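Side-chain contacts in cell wall binding protein cwp8 (Peptoclostridium difficile, PDB 5J6Q), which is a surface protein that probably anchors itself non-covalently to the bacterial cell wall through its three CWB2 modules: residues A[299-304]-A[533-538]; A[312-317]-A[357-362]; A[327-332]-A[432-437]; A[350-355]-A[382-387]; A[392-397]-A[409-414]. One frame throughout, in Å; residues are numbered along the deposited sequence.

Contact 1: residues A[299-304]-A[533-538]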
# COMPACT_ATOMS: atom_id res chain seq x y z
N VAL A 299 18.32 -11.34 -3.41
CA VAL A 299 17.32 -12.13 -4.17
C VAL A 299 16.36 -11.22 -4.94
O VAL A 299 16.03 -11.50 -6.12
CB VAL A 299 16.51 -13.05 -3.21
CG1 VAL A 299 15.48 -13.84 -4.01
CG2 VAL A 299 17.46 -14.01 -2.41
N GLU A 300 15.87 -10.12 -4.30
CA GLU A 300 14.95 -9.22 -5.03
C GLU A 300 15.62 -8.57 -6.24
O GLU A 300 14.92 -8.36 -7.25
CB GLU A 300 14.30 -8.12 -4.14
CG GLU A 300 13.42 -8.70 -3.03
CD GLU A 300 12.29 -9.62 -3.60
OE1 GLU A 300 11.54 -9.15 -4.43
OE2 GLU A 300 12.20 -10.79 -3.22
N VAL A 301 16.93 -8.24 -6.18
CA VAL A 301 17.61 -7.74 -7.39
C VAL A 301 17.61 -8.90 -8.43
O VAL A 301 17.30 -8.68 -9.60
CB VAL A 301 19.07 -7.26 -7.17
CG1 VAL A 301 19.82 -7.02 -8.50
CG2 VAL A 301 19.03 -5.96 -6.36
N SER A 302 17.94 -10.11 -7.98
CA SER A 302 17.98 -11.26 -8.90
C SER A 302 16.59 -11.47 -9.54
O SER A 302 16.51 -11.66 -10.77
CB SER A 302 18.44 -12.53 -8.18
OG SER A 302 18.75 -13.52 -9.13
N LYS A 303 15.51 -11.39 -8.76
CA LYS A 303 14.20 -11.52 -9.41
C LYS A 303 13.95 -10.43 -10.45
O LYS A 303 13.27 -10.69 -11.45
CB LYS A 303 13.10 -11.52 -8.40
CG LYS A 303 13.18 -12.86 -7.61
CD LYS A 303 12.51 -12.59 -6.28
CE LYS A 303 12.28 -13.84 -5.45
NZ LYS A 303 11.06 -13.64 -4.63
N GLU A 304 14.53 -9.23 -10.27
CA GLU A 304 14.31 -8.20 -11.22
C GLU A 304 15.10 -8.49 -12.46
O GLU A 304 14.61 -8.25 -13.57
CB GLU A 304 14.69 -6.82 -10.65
CG GLU A 304 14.25 -5.71 -11.56
CD GLU A 304 12.71 -5.57 -11.65
OE1 GLU A 304 11.99 -5.88 -10.63
OE2 GLU A 304 12.26 -5.14 -12.73
N ALA A 533 24.34 -1.74 -3.12
CA ALA A 533 24.84 -1.05 -4.23
C ALA A 533 25.53 -2.10 -5.15
O ALA A 533 25.23 -2.15 -6.34
CB ALA A 533 25.83 0.01 -3.78
N LEU A 534 26.43 -2.93 -4.60
CA LEU A 534 27.14 -3.91 -5.39
C LEU A 534 26.17 -5.01 -5.94
O LEU A 534 26.34 -5.36 -7.09
CB LEU A 534 28.38 -4.43 -4.60
CG LEU A 534 28.13 -5.55 -3.69
CD1 LEU A 534 28.24 -6.90 -4.49
CD2 LEU A 534 29.10 -5.46 -2.54
N THR A 535 25.13 -5.49 -5.22
CA THR A 535 24.26 -6.49 -5.92
C THR A 535 23.44 -5.82 -7.04
O THR A 535 23.17 -6.49 -8.04
CB THR A 535 23.29 -7.20 -4.98
OG1 THR A 535 22.50 -6.28 -4.26
CG2 THR A 535 24.01 -8.11 -3.98
N ALA A 536 23.10 -4.49 -6.91
CA ALA A 536 22.37 -3.86 -7.99
C ALA A 536 23.21 -3.27 -9.16
O ALA A 536 22.60 -2.91 -10.22
CB ALA A 536 21.47 -2.74 -7.44
N ALA A 537 24.48 -3.16 -9.07
CA ALA A 537 25.17 -2.52 -10.18
C ALA A 537 24.90 -3.26 -11.60
O ALA A 537 24.76 -2.52 -12.53
CB ALA A 537 26.66 -2.44 -9.90
N PRO A 538 24.86 -4.63 -11.79
CA PRO A 538 24.59 -5.22 -13.15
C PRO A 538 23.21 -4.86 -13.56
O PRO A 538 22.90 -4.77 -14.76
CB PRO A 538 24.78 -6.75 -12.95
CG PRO A 538 25.11 -6.90 -11.37
CD PRO A 538 25.58 -5.59 -10.92

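Contact 2: residues A[312-317]-A[357-362]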
# COMPACT_ATOMS: atom_id res chain seq x y z
N GLU A 312 22.63 -17.57 -16.70
CA GLU A 312 23.56 -18.47 -17.27
C GLU A 312 24.58 -18.87 -16.28
O GLU A 312 25.32 -19.83 -16.50
CB GLU A 312 24.16 -17.82 -18.51
CG GLU A 312 23.05 -17.68 -19.55
CD GLU A 312 23.37 -16.70 -20.64
OE1 GLU A 312 22.44 -16.38 -21.42
OE2 GLU A 312 24.53 -16.25 -20.72
N ALA A 313 24.58 -18.19 -15.14
CA ALA A 313 25.59 -18.49 -14.12
C ALA A 313 25.23 -17.85 -12.79
O ALA A 313 24.20 -17.17 -12.67
CB ALA A 313 26.95 -17.97 -14.58
N ILE A 314 26.07 -18.10 -11.76
CA ILE A 314 25.89 -17.54 -10.42
C ILE A 314 27.28 -16.90 -10.05
O ILE A 314 28.32 -17.51 -10.36
CB ILE A 314 25.52 -18.61 -9.32
CG1 ILE A 314 24.27 -19.43 -9.72
CG2 ILE A 314 25.33 -17.89 -7.91
CD1 ILE A 314 22.96 -18.71 -9.56
N ILE A 315 27.28 -15.66 -9.51
CA ILE A 315 28.45 -15.07 -8.96
C ILE A 315 28.11 -15.09 -7.49
O ILE A 315 27.08 -14.54 -7.09
CB ILE A 315 28.79 -13.63 -9.40
CG1 ILE A 315 28.66 -13.44 -10.92
CG2 ILE A 315 30.25 -13.35 -8.97
CD1 ILE A 315 29.86 -14.09 -11.67
N LEU A 316 28.96 -15.69 -6.68
CA LEU A 316 28.72 -15.80 -5.23
C LEU A 316 29.89 -15.10 -4.47
O LEU A 316 31.04 -15.44 -4.67
CB LEU A 316 28.66 -17.27 -4.91
CG LEU A 316 28.05 -17.64 -3.59
CD1 LEU A 316 26.70 -17.01 -3.40
CD2 LEU A 316 27.90 -19.20 -3.59
N VAL A 317 29.59 -14.06 -3.63
CA VAL A 317 30.71 -13.37 -2.95
C VAL A 317 30.47 -13.48 -1.46
O VAL A 317 29.40 -13.94 -1.07
CB VAL A 317 30.77 -11.90 -3.53
CG1 VAL A 317 29.57 -11.08 -3.09
CG2 VAL A 317 32.04 -11.18 -3.10
N ARG A 357 16.15 -21.32 -8.72
CA ARG A 357 15.18 -20.59 -9.52
C ARG A 357 15.78 -20.02 -10.75
O ARG A 357 15.18 -20.18 -11.83
CB ARG A 357 14.52 -19.44 -8.73
CG ARG A 357 13.26 -18.91 -9.45
CD ARG A 357 12.76 -17.53 -8.96
NE ARG A 357 13.76 -16.47 -9.12
CZ ARG A 357 13.94 -15.76 -10.22
NH1 ARG A 357 13.18 -15.96 -11.28
NH2 ARG A 357 14.91 -14.83 -10.26
N VAL A 358 16.99 -19.37 -10.63
CA VAL A 358 17.50 -18.72 -11.85
C VAL A 358 18.26 -19.66 -12.76
O VAL A 358 18.28 -19.36 -13.95
CB VAL A 358 18.36 -17.45 -11.51
CG1 VAL A 358 17.54 -16.47 -10.69
CG2 VAL A 358 19.64 -17.84 -10.76
N LEU A 359 18.89 -20.76 -12.23
CA LEU A 359 19.63 -21.70 -13.13
C LEU A 359 18.63 -22.60 -13.86
O LEU A 359 18.85 -22.92 -15.05
CB LEU A 359 20.63 -22.62 -12.37
CG LEU A 359 21.69 -21.86 -11.61
CD1 LEU A 359 22.52 -22.83 -10.77
CD2 LEU A 359 22.54 -21.04 -12.59
N GLY A 360 17.55 -22.99 -13.18
CA GLY A 360 16.52 -23.80 -13.80
C GLY A 360 16.93 -25.24 -14.08
O GLY A 360 17.79 -25.78 -13.41
N SER A 361 16.34 -25.86 -15.14
CA SER A 361 16.56 -27.29 -15.41
C SER A 361 17.88 -27.56 -16.07
O SER A 361 18.44 -28.61 -15.83
CB SER A 361 15.42 -27.87 -16.26
OG SER A 361 15.11 -27.12 -17.43
N ASN A 362 18.38 -26.64 -16.88
CA ASN A 362 19.63 -26.87 -17.56
C ASN A 362 20.83 -26.41 -16.72
O ASN A 362 21.84 -26.02 -17.28
CB ASN A 362 19.64 -26.20 -18.96
CG ASN A 362 19.35 -24.70 -19.01
OD1 ASN A 362 18.69 -24.14 -18.11
ND2 ASN A 362 19.76 -23.99 -20.08

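Contact 3: residues A[327-332]-A[432-437]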
# COMPACT_ATOMS: atom_id res chain seq x y z
N ALA A 327 33.98 -5.14 -7.67
CA ALA A 327 34.80 -5.56 -8.83
C ALA A 327 34.06 -6.66 -9.64
O ALA A 327 34.28 -6.80 -10.84
CB ALA A 327 36.15 -6.09 -8.35
N SER A 328 33.14 -7.44 -8.99
CA SER A 328 32.42 -8.49 -9.74
C SER A 328 31.30 -8.02 -10.66
O SER A 328 30.66 -8.88 -11.29
CB SER A 328 31.82 -9.48 -8.76
OG SER A 328 32.88 -10.10 -8.06
N ALA A 329 31.07 -6.69 -10.79
CA ALA A 329 29.93 -6.23 -11.57
C ALA A 329 30.05 -6.50 -13.06
O ALA A 329 29.04 -6.96 -13.60
CB ALA A 329 29.70 -4.72 -11.35
N PRO A 330 31.20 -6.17 -13.75
CA PRO A 330 31.25 -6.48 -15.20
C PRO A 330 31.21 -7.99 -15.40
O PRO A 330 30.82 -8.41 -16.45
CB PRO A 330 32.54 -5.79 -15.65
CG PRO A 330 33.32 -5.62 -14.40
CD PRO A 330 32.33 -5.29 -13.38
N LEU A 331 31.59 -8.79 -14.38
CA LEU A 331 31.60 -10.22 -14.46
C LEU A 331 30.17 -10.74 -14.40
O LEU A 331 29.81 -11.56 -15.27
CB LEU A 331 32.44 -10.89 -13.33
CG LEU A 331 32.42 -12.41 -13.49
CD1 LEU A 331 32.82 -12.73 -14.98
CD2 LEU A 331 33.30 -13.09 -12.57
N ALA A 332 29.35 -10.28 -13.37
CA ALA A 332 27.94 -10.69 -13.32
C ALA A 332 27.22 -10.20 -14.59
O ALA A 332 26.30 -10.88 -15.06
CB ALA A 332 27.22 -10.13 -12.10
N SER A 432 30.71 3.56 -6.96
CA SER A 432 30.10 4.54 -7.83
C SER A 432 30.33 4.25 -9.36
O SER A 432 29.53 4.68 -10.23
CB SER A 432 30.67 5.89 -7.41
OG SER A 432 29.93 6.47 -6.35
N ILE A 433 31.39 3.51 -9.69
CA ILE A 433 31.73 3.19 -11.09
C ILE A 433 31.37 1.76 -11.44
O ILE A 433 31.53 1.39 -12.58
CB ILE A 433 33.27 3.53 -11.21
CG1 ILE A 433 33.65 3.81 -12.67
CG2 ILE A 433 34.11 2.35 -10.67
CD1 ILE A 433 32.77 4.85 -13.40
N SER A 434 30.86 0.90 -10.48
CA SER A 434 30.47 -0.46 -10.84
C SER A 434 29.44 -0.54 -11.98
O SER A 434 29.67 -1.33 -12.86
CB SER A 434 29.93 -1.21 -9.61
OG SER A 434 31.05 -1.47 -8.76
N ALA A 435 28.34 0.25 -11.98
CA ALA A 435 27.36 0.08 -13.05
C ALA A 435 28.02 0.39 -14.40
O ALA A 435 27.87 -0.36 -15.31
CB ALA A 435 26.18 1.04 -12.84
N ARG A 436 28.74 1.52 -14.49
CA ARG A 436 29.36 1.97 -15.73
C ARG A 436 30.30 0.91 -16.23
O ARG A 436 30.25 0.61 -17.44
CB ARG A 436 30.06 3.31 -15.49
CG ARG A 436 31.03 3.67 -16.57
CD ARG A 436 30.20 4.00 -17.81
NE ARG A 436 31.04 4.36 -18.94
CZ ARG A 436 30.61 5.08 -19.98
NH1 ARG A 436 31.44 5.36 -20.97
NH2 ARG A 436 29.34 5.51 -20.05
N ALA A 437 31.13 0.32 -15.32
CA ALA A 437 32.04 -0.70 -15.74
C ALA A 437 31.30 -1.95 -16.18
O ALA A 437 31.66 -2.50 -17.24
CB ALA A 437 33.00 -1.06 -14.65

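Contact 4: residues A[350-355]-A[382-387]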
# COMPACT_ATOMS: atom_id res chain seq x y z
N GLU A 350 17.55 -18.88 1.52
CA GLU A 350 16.99 -17.91 0.58
C GLU A 350 17.82 -17.80 -0.64
O GLU A 350 17.29 -17.68 -1.71
CB GLU A 350 16.88 -16.51 1.24
CG GLU A 350 15.74 -16.47 2.23
CD GLU A 350 16.22 -16.71 3.68
OE1 GLU A 350 15.43 -16.41 4.56
OE2 GLU A 350 17.38 -17.20 3.90
N ILE A 351 19.12 -17.83 -0.48
CA ILE A 351 20.10 -17.73 -1.57
C ILE A 351 20.15 -19.12 -2.36
O ILE A 351 20.20 -19.16 -3.58
CB ILE A 351 21.46 -17.37 -0.95
CG1 ILE A 351 21.48 -15.85 -0.42
CG2 ILE A 351 22.58 -17.63 -1.95
CD1 ILE A 351 21.15 -14.74 -1.44
N GLU A 352 20.14 -20.24 -1.63
CA GLU A 352 20.16 -21.55 -2.27
C GLU A 352 18.94 -21.65 -3.13
O GLU A 352 19.03 -22.02 -4.31
CB GLU A 352 20.18 -22.65 -1.16
CG GLU A 352 19.92 -24.05 -1.68
CD GLU A 352 20.10 -25.10 -0.60
OE1 GLU A 352 19.32 -25.07 0.36
OE2 GLU A 352 21.03 -25.90 -0.69
N ALA A 353 17.78 -21.28 -2.55
CA ALA A 353 16.50 -21.28 -3.26
C ALA A 353 16.55 -20.39 -4.48
O ALA A 353 15.94 -20.76 -5.48
CB ALA A 353 15.37 -20.84 -2.32
N GLU A 354 17.31 -19.19 -4.47
CA GLU A 354 17.33 -18.29 -5.67
C GLU A 354 18.28 -18.91 -6.66
O GLU A 354 18.07 -18.79 -7.87
CB GLU A 354 17.75 -16.79 -5.36
CG GLU A 354 17.87 -15.90 -6.58
CD GLU A 354 16.51 -15.50 -7.20
OE1 GLU A 354 16.53 -14.68 -8.09
OE2 GLU A 354 15.44 -16.04 -6.82
N ILE A 355 19.35 -19.56 -6.18
CA ILE A 355 20.22 -20.30 -7.14
C ILE A 355 19.36 -21.29 -8.05
O ILE A 355 19.49 -21.30 -9.27
CB ILE A 355 21.23 -21.18 -6.42
CG1 ILE A 355 22.13 -20.30 -5.53
CG2 ILE A 355 22.16 -22.02 -7.51
CD1 ILE A 355 23.01 -19.49 -6.39
N GLU A 382 31.79 -24.49 -0.66
CA GLU A 382 32.13 -24.84 -2.04
C GLU A 382 31.80 -26.32 -2.38
O GLU A 382 31.40 -26.58 -3.52
CB GLU A 382 33.61 -24.60 -2.23
CG GLU A 382 34.02 -24.43 -3.68
CD GLU A 382 35.46 -24.01 -3.74
OE1 GLU A 382 35.97 -23.80 -4.84
OE2 GLU A 382 36.08 -23.87 -2.63
N GLU A 383 31.94 -27.26 -1.40
CA GLU A 383 31.65 -28.69 -1.60
C GLU A 383 30.17 -29.00 -1.45
O GLU A 383 29.70 -30.00 -2.01
CB GLU A 383 32.47 -29.54 -0.61
CG GLU A 383 32.08 -29.30 0.83
CD GLU A 383 33.08 -29.85 1.82
OE1 GLU A 383 32.65 -30.58 2.74
OE2 GLU A 383 34.28 -29.55 1.69
N LYS A 384 29.41 -28.20 -0.70
CA LYS A 384 27.98 -28.47 -0.63
C LYS A 384 27.45 -28.09 -2.01
O LYS A 384 26.54 -28.74 -2.54
CB LYS A 384 27.27 -27.64 0.47
CG LYS A 384 25.75 -27.58 0.27
CD LYS A 384 25.03 -26.70 1.34
CE LYS A 384 23.61 -26.36 0.90
NZ LYS A 384 22.55 -27.20 1.57
N LEU A 385 28.05 -27.06 -2.61
CA LEU A 385 27.63 -26.60 -3.92
C LEU A 385 28.03 -27.60 -5.00
O LEU A 385 27.33 -27.68 -5.99
CB LEU A 385 28.27 -25.23 -4.21
CG LEU A 385 27.71 -24.10 -3.36
CD1 LEU A 385 28.67 -22.92 -3.43
CD2 LEU A 385 26.34 -23.70 -3.88
N SER A 386 29.15 -28.35 -4.81
CA SER A 386 29.53 -29.35 -5.81
C SER A 386 28.51 -30.47 -5.82
O SER A 386 28.48 -31.23 -6.76
CB SER A 386 30.91 -29.92 -5.52
OG SER A 386 30.96 -30.60 -4.27
N LYS A 387 27.65 -30.57 -4.79
CA LYS A 387 26.65 -31.64 -4.76
C LYS A 387 25.49 -31.32 -5.66
O LYS A 387 24.67 -32.20 -5.92
CB LYS A 387 26.13 -31.93 -3.35
CG LYS A 387 27.27 -32.05 -2.31
CD LYS A 387 27.73 -33.49 -2.12
CE LYS A 387 29.23 -33.59 -2.05
NZ LYS A 387 29.74 -33.37 -0.66

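Contact 5: residues A[392-397]-A[409-414]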
# COMPACT_ATOMS: atom_id res chain seq x y z
N LYS A 392 30.15 -26.56 -13.43
CA LYS A 392 31.38 -26.28 -12.65
C LYS A 392 31.27 -25.12 -11.57
O LYS A 392 30.76 -24.04 -11.89
CB LYS A 392 32.49 -25.89 -13.64
CG LYS A 392 33.87 -25.80 -12.99
CD LYS A 392 34.94 -25.38 -13.98
CE LYS A 392 36.19 -24.92 -13.26
NZ LYS A 392 37.04 -24.04 -14.13
N VAL A 393 31.72 -25.40 -10.33
CA VAL A 393 31.86 -24.47 -9.25
C VAL A 393 33.34 -24.04 -9.37
O VAL A 393 34.22 -24.75 -8.90
CB VAL A 393 31.58 -25.13 -7.88
CG1 VAL A 393 31.68 -24.09 -6.77
CG2 VAL A 393 30.21 -25.78 -7.84
N GLU A 394 33.61 -22.91 -10.03
CA GLU A 394 34.96 -22.39 -10.27
C GLU A 394 35.32 -21.24 -9.35
O GLU A 394 34.58 -20.24 -9.29
CB GLU A 394 35.03 -21.92 -11.73
CG GLU A 394 36.31 -21.18 -12.08
CD GLU A 394 36.39 -20.84 -13.55
OE1 GLU A 394 35.33 -20.81 -14.23
OE2 GLU A 394 37.50 -20.59 -14.04
N ARG A 395 36.44 -21.34 -8.62
CA ARG A 395 36.77 -20.23 -7.73
C ARG A 395 37.69 -19.24 -8.42
O ARG A 395 38.65 -19.60 -9.12
CB ARG A 395 37.34 -20.70 -6.39
CG ARG A 395 37.17 -19.57 -5.36
CD ARG A 395 37.79 -19.83 -3.99
NE ARG A 395 36.97 -20.76 -3.21
CZ ARG A 395 36.45 -20.49 -2.02
NH1 ARG A 395 35.77 -21.41 -1.36
NH2 ARG A 395 36.59 -19.29 -1.47
N VAL A 396 37.33 -17.94 -8.23
CA VAL A 396 38.00 -16.79 -8.82
C VAL A 396 38.59 -16.08 -7.63
O VAL A 396 37.87 -15.34 -6.91
CB VAL A 396 36.98 -15.89 -9.58
CG1 VAL A 396 37.68 -14.68 -10.20
CG2 VAL A 396 36.26 -16.70 -10.66
N SER A 397 39.88 -16.30 -7.40
CA SER A 397 40.51 -15.75 -6.22
C SER A 397 42.05 -15.70 -6.28
O SER A 397 42.69 -16.29 -7.17
CB SER A 397 40.09 -16.57 -5.02
OG SER A 397 40.36 -15.86 -3.82
N ALA A 409 39.29 -9.85 -13.33
CA ALA A 409 39.68 -9.17 -14.54
C ALA A 409 39.95 -10.18 -15.67
O ALA A 409 39.48 -9.98 -16.80
CB ALA A 409 40.93 -8.36 -14.28
N LYS A 410 40.68 -11.27 -15.37
CA LYS A 410 41.03 -12.28 -16.37
C LYS A 410 39.82 -13.07 -16.90
O LYS A 410 39.86 -13.51 -18.05
CB LYS A 410 42.06 -13.24 -15.78
CG LYS A 410 43.45 -12.65 -15.76
CD LYS A 410 44.50 -13.77 -15.63
CE LYS A 410 45.46 -13.50 -14.49
NZ LYS A 410 45.67 -14.71 -13.64
N GLN A 411 38.76 -13.26 -16.06
CA GLN A 411 37.53 -13.96 -16.45
C GLN A 411 36.69 -13.14 -17.44
O GLN A 411 35.68 -13.62 -17.95
CB GLN A 411 36.66 -14.27 -15.23
CG GLN A 411 37.28 -15.24 -14.26
CD GLN A 411 37.04 -16.67 -14.71
OE1 GLN A 411 36.38 -16.95 -15.77
NE2 GLN A 411 37.53 -17.60 -13.90
N LEU A 412 37.09 -11.92 -17.70
CA LEU A 412 36.37 -11.06 -18.64
C LEU A 412 37.02 -11.24 -20.03
O LEU A 412 38.12 -11.75 -20.11
CB LEU A 412 36.47 -9.54 -18.27
CG LEU A 412 35.96 -9.09 -16.85
CD1 LEU A 412 36.25 -7.56 -16.71
CD2 LEU A 412 34.40 -9.31 -16.65
N LYS A 413 36.35 -10.82 -21.11
CA LYS A 413 36.93 -10.89 -22.45
C LYS A 413 37.89 -9.69 -22.65
O LYS A 413 37.51 -8.56 -22.36
CB LYS A 413 35.81 -10.84 -23.50
CG LYS A 413 34.87 -12.04 -23.41
CD LYS A 413 33.40 -11.60 -23.40
CE LYS A 413 32.90 -11.27 -24.79
NZ LYS A 413 33.28 -9.88 -25.19
N ASP A 414 39.13 -9.94 -23.15
CA ASP A 414 40.16 -8.93 -23.39
C ASP A 414 39.79 -7.92 -24.49
O ASP A 414 40.56 -7.00 -24.75
CB ASP A 414 41.46 -9.62 -23.80
CG ASP A 414 41.25 -10.66 -24.88
OD1 ASP A 414 41.54 -11.84 -24.63
OD2 ASP A 414 40.78 -10.28 -25.99

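Contact 1: residues A[299-304]-A[533-538]
Val301 packs against Thr535 and Ala536 in a small, buried helix-to-helix contact between sequence ranges assigned to the first and third CWB2 modules. Helices 294-305 and 531-542 follow strands 286-289 and 516-519, both members of one four-stranded parallel sheet, so despite the wide separation in sequence the pairing is part of a single alpha/beta layer, in keeping with the toprim-like fold of this protein. The evidence for close approach lies in the backbones: the CA atoms of Val301 and Ala536 are 6.2 Å apart, a spacing that the small methyl of Ala536 permits. The contact itself buries just 107 Å². Ile575 of strand 572-575 touches the side chains of both Val301 and Ala536, which places the pair directly on the sheet. On the 533-538 side the helix is kinked where the N of Pro538 lacks a bond to the preceding turn. Thr535 holds its OG1 between its own backbone N and carbonyl carbon (chi1 55°), where it hydrogen-bonds to Asp532 O; the hydroxyl is thus satisfied within its own helix and meets Val301 by packing. The two branches of Val301 divide the work. CG2 lies 4.1 Å from Thr535 OG1 and 4.2 Å from Ala536 CB, whereas CG1, turned opposite the backbone N (chi1 169°), rests 3.4 Å from the carbonyl oxygen Thr535 O.

Contact 2: residues A[312-317]-A[357-362]
Ile314 presses the end of its side chain into two neighbouring residues of the helix end, Val358 and Leu359, in a wholly apolar contact. Its CD1 reaches Val358 CG2 at 3.6 Å, and its CG1 lies 3.7 Å from Leu359 CD2. The two encounters differ in direction: the leucine chain runs roughly at right angles to that of Ile314, with CG and both methyls within 4.0 Å of it, while the valine offers one methyl at a slant. A bend at chi2 of Ile314 (-76°) brings CD1 over to the valine while CG1 still faces Leu359. Leu359 CD2 also approaches the strand backbone, 4.2 Å from Ala313 C. Further out, Ile355 and Ile368 pack on Ile314 itself, while Val390 backs Leu359, and Ala311 and Ser302 back Val358, as a second shell. The helix belongs to a beta-alpha-beta crossover: strand 339-342 leads through helix 349-359 to strand 367-371, and strand 313-318 lies between those two in the parallel sheet, beneath the crossing. Backbone bonds from Ile314 to Lys367 and Tyr369 fix the strand next to the returning one. At the helix end, Gly360 leaves helical geometry with a positive phi of 71°, a conformation that favours glycine. Leu359 O accepts a hydrogen bond from Lys366 NZ, which also binds Asn362 OD1. Arg357, pointing elsewhere, is held by salt bridges to Glu354 and Asp308.

Contact 3: residues A[327-332]-A[432-437]
Two helical turns, Ala329 to Ala332 and Ser434 to Ala437, approach closely enough for backbone to meet side chain. The CA atoms of Ala329 and Ser434 are 5.8 Å apart and those of Pro330 and Ala437 5.9 Å, two points of close approach between turns that run across each other. Within the segments, Ala332 N bonds to Ser328 O, and Ala437 N to Ile433 O. Pro330 sits in the first turn of helix 329-334, a place where its missing N-H costs no helical bond. Small residues carry the interface. Ala329 CB lies 3.9 Å from Ser434 CB and 3.7 Å from Ser434 O, so one methyl covers both the side chain and the carbonyl of the facing turn. Pro330 repeats the pattern, with its ring atom CB 3.8 Å from Ala437 O; the ring atom Pro330 CD is a looser 4.5 Å from Ala437 CB. The helices come from the first and second CWB2 sequence ranges, and Ala537 of helix 531-542, in the third, touches both Ala329 and Ser434. Alanine and serine faces of three helices meet here, consistent with a roughly threefold packing of related modules. The serine hydroxyl takes no part in the packing just described: with OG opposite its own carbonyl carbon (chi1 -72°), it is hydrogen-bonded to Leu326 O and ties helix 434-438 to the chain just ahead of 327-332. Leu412 packs on Pro330, and Phe420 of strand 418-423 covers Ala437.

Contact 4: residues A[350-355]-A[382-387]
Glu352 and Lys384 meet in a salt bridge between two helices, the single close point in a contact that buries only 90 Å². Lys384 NZ lies 3.0 Å from Glu352 OE2, and the accompanying hydrogen bond is weak. One carboxylate oxygen does the gripping: Glu352 OE1 is 4.1 Å from NZ, while the methylene Lys384 CE comes within 3.1 Å of OE2. The ammonium group therefore meets the carboxylate one-sidedly, by one oxygen, rather than bridging both. The two side chains cross at about a right angle, from helices whose nearest CA atoms, those of Glu352 and Leu385, are 9.2 Å apart. Lys384 spans the gap by staying extended until a bend at chi4 (101°) turns NZ to the glutamate. Both residues also touch a crystal neighbour and lie on the protein surface, so in solution the bridge may be more mobile than it appears here. Below it, toward the sheet, the approach is looser: Ile355 and Leu385 are buried, but the side chain of each stays 5.7 Å from the opposing segment. Elsewhere on the exposed side, Ser386 OG donates to Glu383 O at 2.7 Å within the same segment, with the donor tilted 28° from the carbonyl plane. Helices 349-359 and 379-386 lie side by side over one face of the parallel sheet, Ile355 resting on Leu340, Leu385 on Leu316 and Ile370, while Glu382 reaches on to Arg395 of strand 392-396.

Contact 5: residues A[392-397]-A[409-414]
Gln411 lays its side chain over Val396 and ends against the carboxylate of Glu394. Its CG is 4.0 Å from Val396 CG2 and 4.1 Å from Val396 CG1, so the methylene rests on both valine methyls; NE2 passes 3.6 Å from the CG2 branch. The bend at chi2 (-83°) carries the amide past the valine to the acid. There NE2 donates to Glu394 OE2 at 3.0 Å, with an N-H...acceptor angle of 162°. The carboxylate oxygen lies in the amide plane, but the donor stands above the carboxylate plane, the two flat groups being 78° apart. Glu394 and Val396 sit on the edge strand 392-396 of the parallel sheet, and the chain continues through helix 401-410 to Gln411, so the contact closes a strand-helix unit near the helix's end. Leu331 of helix 329-334 touches Gln411 as well. The same oxygen, OE2, also forms a longer salt bridge with Lys392 NZ, at 3.5 Å. The amide bond is thus nearly straight at the N-H yet comes over the carboxylate face, and it and the lysine bridge would both be expected to stabilise negative charge on OE2.

Overall arrangement
All five contacts lie in the CWB2 region of the chain. Contacts 2, 4 and 5 are built on the sheet that includes strands 313-318 and 392-396: contacts 2 and 4, with centres about 10 Å apart, share helix 349-359, and Glu382 joins contact 4 to contact 5 by a salt bridge to Arg395. Contact 1 joins helices of one sheet, whereas contact 3 joins helices of the other two; their centres are about 12 Å apart, and Ala537 CB is 3.5 Å from Ser434 CB. Contact 3 touches contact 2 through Leu331 and Ile315, and contact 5 through Leu412. Contacts 1 and 5 do not touch, their nearest atoms being about 11 Å apart.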